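Local coordinates for protein acyl-CoA dehydrogenase (Slackia heliotrinireducens, PDB 4RM7) that is a member of the acyl-CoA dehydrogenase family, whose fold sets a middle beta domain between helical N-terminal and C-terminal domains, at residues A[152-157]-A[216-221]; A[125-130]-A[158-163]. One frame throughout, in Å; residues are numbered along the deposited sequence.

Contact 1. Residues A[152-157]-A[216-221]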
# COMPACT_ATOMS: atom_id res chain seq x y z
N VAL A 152 -26.57 41.32 -16.34
CA VAL A 152 -26.94 40.55 -15.18
C VAL A 152 -26.18 39.24 -15.03
O VAL A 152 -26.09 38.46 -15.97
CB VAL A 152 -28.45 40.29 -15.20
CG1 VAL A 152 -28.78 39.28 -16.28
CG2 VAL A 152 -28.93 39.82 -13.84
N MSE A 153 -25.67 38.98 -13.84
CA MSE A 153 -24.84 37.81 -13.59
C MSE A 153 -25.57 36.75 -12.76
O MSE A 153 -26.20 37.06 -11.75
CB MSE A 153 -23.54 38.21 -12.90
CG MSE A 153 -22.64 37.03 -12.56
SE MSE A 153 -21.01 37.51 -11.55
CE MSE A 153 -19.92 38.23 -13.00
N ASN A 154 -25.46 35.49 -13.21
CA ASN A 154 -26.08 34.36 -12.53
C ASN A 154 -25.15 33.16 -12.52
O ASN A 154 -24.61 32.78 -13.56
CB ASN A 154 -27.40 33.97 -13.19
CG ASN A 154 -28.52 34.93 -12.86
OD1 ASN A 154 -29.04 34.95 -11.74
ND2 ASN A 154 -28.90 35.74 -13.85
N GLY A 155 -24.97 32.58 -11.34
CA GLY A 155 -24.06 31.47 -11.16
C GLY A 155 -23.78 31.24 -9.69
O GLY A 155 -24.25 31.98 -8.83
N THR A 156 -23.02 30.18 -9.41
CA THR A 156 -22.68 29.79 -8.05
C THR A 156 -21.22 29.38 -8.01
O THR A 156 -20.79 28.50 -8.75
CB THR A 156 -23.54 28.63 -7.54
OG1 THR A 156 -24.86 29.09 -7.27
CG2 THR A 156 -22.96 28.06 -6.26
N LYS A 157 -20.46 30.04 -7.14
CA LYS A 157 -19.06 29.72 -7.03
C LYS A 157 -18.83 28.99 -5.72
O LYS A 157 -19.46 29.28 -4.71
CB LYS A 157 -18.20 30.98 -7.12
CG LYS A 157 -18.27 31.63 -8.47
CD LYS A 157 -17.77 30.73 -9.59
CE LYS A 157 -17.68 31.50 -10.89
NZ LYS A 157 -17.15 30.71 -12.04
N ARG A 216 -23.44 32.53 -4.09
CA ARG A 216 -24.42 32.52 -5.16
C ARG A 216 -24.64 33.93 -5.67
O ARG A 216 -24.79 34.88 -4.90
CB ARG A 216 -25.75 31.92 -4.67
CG ARG A 216 -26.75 31.55 -5.78
CD ARG A 216 -28.21 31.81 -5.35
NE ARG A 216 -28.38 31.80 -3.90
CZ ARG A 216 -29.42 32.31 -3.24
NH1 ARG A 216 -30.44 32.87 -3.88
NH2 ARG A 216 -29.45 32.24 -1.91
N PHE A 217 -24.64 34.06 -7.00
CA PHE A 217 -25.00 35.31 -7.64
C PHE A 217 -26.41 35.17 -8.24
O PHE A 217 -26.63 34.39 -9.18
CB PHE A 217 -23.97 35.66 -8.71
CG PHE A 217 -22.57 35.80 -8.17
CD1 PHE A 217 -22.03 37.05 -7.89
CD2 PHE A 217 -21.79 34.66 -7.92
CE1 PHE A 217 -20.74 37.17 -7.38
CE2 PHE A 217 -20.50 34.77 -7.40
CZ PHE A 217 -19.97 36.03 -7.12
N ASP A 218 -27.35 35.90 -7.66
CA ASP A 218 -28.75 35.85 -8.08
C ASP A 218 -29.13 37.16 -8.76
O ASP A 218 -29.39 38.16 -8.09
CB ASP A 218 -29.67 35.57 -6.88
CG ASP A 218 -31.15 35.74 -7.22
OD1 ASP A 218 -31.55 35.46 -8.37
OD2 ASP A 218 -31.91 36.17 -6.32
N ASN A 219 -29.18 37.14 -10.10
CA ASN A 219 -29.38 38.34 -10.93
C ASN A 219 -28.64 39.57 -10.44
O ASN A 219 -29.25 40.55 -10.07
CB ASN A 219 -30.87 38.68 -11.05
CG ASN A 219 -31.64 37.67 -11.87
OD1 ASN A 219 -31.24 37.33 -12.98
ND2 ASN A 219 -32.74 37.16 -11.32
N VAL A 220 -27.32 39.51 -10.42
CA VAL A 220 -26.55 40.64 -9.94
C VAL A 220 -26.20 41.59 -11.08
O VAL A 220 -25.62 41.18 -12.08
CB VAL A 220 -25.27 40.19 -9.24
CG1 VAL A 220 -24.49 41.40 -8.76
CG2 VAL A 220 -25.64 39.29 -8.07
N GLU A 221 -26.57 42.86 -10.92
CA GLU A 221 -26.25 43.88 -11.90
C GLU A 221 -24.76 44.17 -11.90
O GLU A 221 -24.20 44.59 -10.88
CB GLU A 221 -27.01 45.17 -11.63
CG GLU A 221 -28.50 45.03 -11.65
CD GLU A 221 -29.20 46.27 -12.17
OE1 GLU A 221 -28.52 47.30 -12.43
OE2 GLU A 221 -30.43 46.20 -12.33
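Met153 carries CG anti to its backbone N (chi1 178°), whereas Phe217 turns CG anti to its own carbonyl carbon (chi1 -58°). With both side chains leaving the same face of the paired strands, the two lie alongside each other and point the same way. The selenium of Met153, modelled as selenomethionine, therefore comes to rest over one face of the Phe217 ring, SE standing 4.2 Å from the ring centroid. This Met-aromatic contact suits a polarisable, flexible chain beside a flat ring. Lys157 adds its aliphatic part obliquely, CG being 4.0 Å from Phe217 CE2, while its NZ runs off to a salt bridge with Glu130. Val171 of strand 168-175 helps to bury all three side chains.

The strands are antiparallel neighbours in the beta sheet of the middle domain, but their register slips by one residue between the Met153-Val220 and Gly155-Phe217 hydrogen-bonded pairs, which makes a beta bulge. Met153 N bonds to Val220 O at 2.8 Å, and Phe217 N reaches Gly155 O at 2.8 Å.

Asn219 takes the corner with a positive phi, a backbone shape asparagine accepts readily. Its backbone N gives a hydrogen bond to Asn154 OD1 at 2.7 Å, approaching from above the carbonyl plane. Asn154 ND2 in turn donates to Asn219 OD1 at 3.0 Å, with that oxygen lying in the Asn154 amide plane. The two amide planes stand 89° apart, and the pair of bonds fixes the rotation of the Asn154 amide, an advantage of a group that both donates and accepts. On the same side of the strand as Asn154, and opposite to Met153, Thr156 OG1 lies 3.4 Å from Arg216 CG, and the guanidinium of Arg216 continues to a cation-pi contact with Tyr198.

Contact 2. Residues A[125-130]-A[158-163]; sequences ALAISE and MFVNNG
Val160 sets its two methyls against strand 125-127. CG1, anti to the backbone N (chi1 179°), lies 3.6 Å from Leu126 O and also meets the methyl of Ala125, while CG2 turns to Ala127 CB at 3.8 Å. A branched side chain thus fits against two alanines whose small methyls let the chains come close. Ala125 CB points toward the other segment and also packs on the carbonyl of Asn161.

Farther along, Ser129 also points toward its partner. Its CB approaches the Phe159 ring at the edge, 4.4 Å from CD2, whereas one face of that ring is covered by CG of the preceding Met158. The single hydrogen bond across the contact runs from Met158 N to Ser129 O at 2.8 Å. Met158 and Phe159 also pack on Arg344 and Gly343 of a second subunit.

Past Val160 the chain reverses, Gly163 N bonding back to Val160 O, with Asn162 at the third position, where positive phi is required and asparagine is well suited. This is a type II beta turn, here ending strand 151-161 beside the first strand of the middle beta domain.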
# COMPACT_ATOMS: atom_id res chain seq x y z
N ALA A 125 -11.54 38.54 -3.34
CA ALA A 125 -11.50 37.09 -3.25
C ALA A 125 -11.83 36.45 -4.58
O ALA A 125 -12.75 36.87 -5.26
CB ALA A 125 -12.45 36.60 -2.18
N LEU A 126 -11.07 35.43 -4.95
CA LEU A 126 -11.17 34.77 -6.24
C LEU A 126 -12.33 33.78 -6.26
O LEU A 126 -12.39 32.90 -5.42
CB LEU A 126 -9.85 34.06 -6.50
CG LEU A 126 -9.53 33.39 -7.84
CD1 LEU A 126 -9.62 34.39 -8.99
CD2 LEU A 126 -8.15 32.78 -7.75
N ALA A 127 -13.24 33.92 -7.21
CA ALA A 127 -14.37 32.98 -7.27
C ALA A 127 -14.48 32.30 -8.62
O ALA A 127 -15.02 32.89 -9.56
CB ALA A 127 -15.67 33.71 -6.93
N ILE A 128 -14.01 31.06 -8.70
CA ILE A 128 -13.90 30.36 -9.98
C ILE A 128 -14.60 28.99 -10.04
O ILE A 128 -15.34 28.71 -10.98
CB ILE A 128 -12.46 30.12 -10.34
CG1 ILE A 128 -11.62 31.37 -10.13
CG2 ILE A 128 -12.35 29.68 -11.79
CD1 ILE A 128 -10.14 31.09 -10.38
N SER A 129 -14.35 28.13 -9.05
CA SER A 129 -14.89 26.77 -9.07
C SER A 129 -16.42 26.71 -9.07
O SER A 129 -17.07 27.49 -8.38
CB SER A 129 -14.37 25.98 -7.88
OG SER A 129 -12.95 26.08 -7.78
N GLU A 130 -16.99 25.78 -9.83
CA GLU A 130 -18.43 25.56 -9.83
C GLU A 130 -18.76 24.11 -9.51
O GLU A 130 -17.99 23.20 -9.85
CB GLU A 130 -19.04 25.94 -11.18
CG GLU A 130 -18.42 27.14 -11.83
CD GLU A 130 -19.44 28.00 -12.53
OE1 GLU A 130 -19.04 29.05 -13.07
OE2 GLU A 130 -20.63 27.63 -12.55
N MSE A 158 -17.91 28.04 -5.77
CA MSE A 158 -17.67 27.10 -4.68
C MSE A 158 -16.26 27.28 -4.15
O MSE A 158 -15.38 27.73 -4.89
CB MSE A 158 -17.89 25.68 -5.18
CG MSE A 158 -18.19 24.66 -4.11
SE MSE A 158 -19.58 23.44 -4.72
CE MSE A 158 -21.00 24.76 -4.91
N PHE A 159 -16.05 26.96 -2.89
CA PHE A 159 -14.72 27.00 -2.29
C PHE A 159 -14.05 28.37 -2.48
O PHE A 159 -12.89 28.46 -2.87
CB PHE A 159 -13.84 25.89 -2.88
CG PHE A 159 -14.50 24.53 -2.90
CD1 PHE A 159 -14.98 23.95 -1.73
CD2 PHE A 159 -14.62 23.81 -4.09
CE1 PHE A 159 -15.59 22.68 -1.75
CE2 PHE A 159 -15.23 22.55 -4.11
CZ PHE A 159 -15.71 21.99 -2.94
N VAL A 160 -14.79 29.44 -2.21
CA VAL A 160 -14.27 30.79 -2.37
C VAL A 160 -13.55 31.21 -1.11
O VAL A 160 -14.20 31.56 -0.12
CB VAL A 160 -15.39 31.80 -2.68
CG1 VAL A 160 -14.83 33.20 -2.83
CG2 VAL A 160 -16.18 31.37 -3.93
N ASN A 161 -12.22 31.19 -1.14
CA ASN A 161 -11.45 31.62 0.02
C ASN A 161 -11.84 33.01 0.44
O ASN A 161 -11.84 33.94 -0.37
CB ASN A 161 -9.95 31.58 -0.23
CG ASN A 161 -9.17 32.37 0.83
OD1 ASN A 161 -8.76 33.51 0.59
ND2 ASN A 161 -9.01 31.78 2.01
N ASN A 162 -12.18 33.14 1.72
CA ASN A 162 -12.67 34.39 2.30
C ASN A 162 -13.86 34.99 1.55
O ASN A 162 -14.07 36.20 1.55
CB ASN A 162 -11.56 35.43 2.42
CG ASN A 162 -11.92 36.56 3.40
OD1 ASN A 162 -12.67 36.36 4.36
ND2 ASN A 162 -11.41 37.76 3.13
N GLY A 163 -14.66 34.12 0.94
CA GLY A 163 -15.82 34.57 0.18
C GLY A 163 -16.82 35.33 1.02
O GLY A 163 -17.46 36.25 0.54

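Overall arrangement
From the N terminus, 125-130 comes first and follows the helical N-terminal part of the chain. The polypeptide then runs through strand 143-146 to 152-157 and directly on into 158-163, where contact 2 closes a loop of 27 residues. It continues through strands 168-175, 184-191 and 197-202 before 216-221 returns to 152-157, so that contact 1 closes a longer, helix-free loop of 58 residues. The two loops cross, because their segments alternate along the chain. Strand 151-161 serves both, pairing with strand 212-221 in the sheet and packing against strand 124-127 and the loop after it. The centres of the two contacts lie about 13 Å apart, and Lys157 of contact 1 also meets Ile128 O of contact 2.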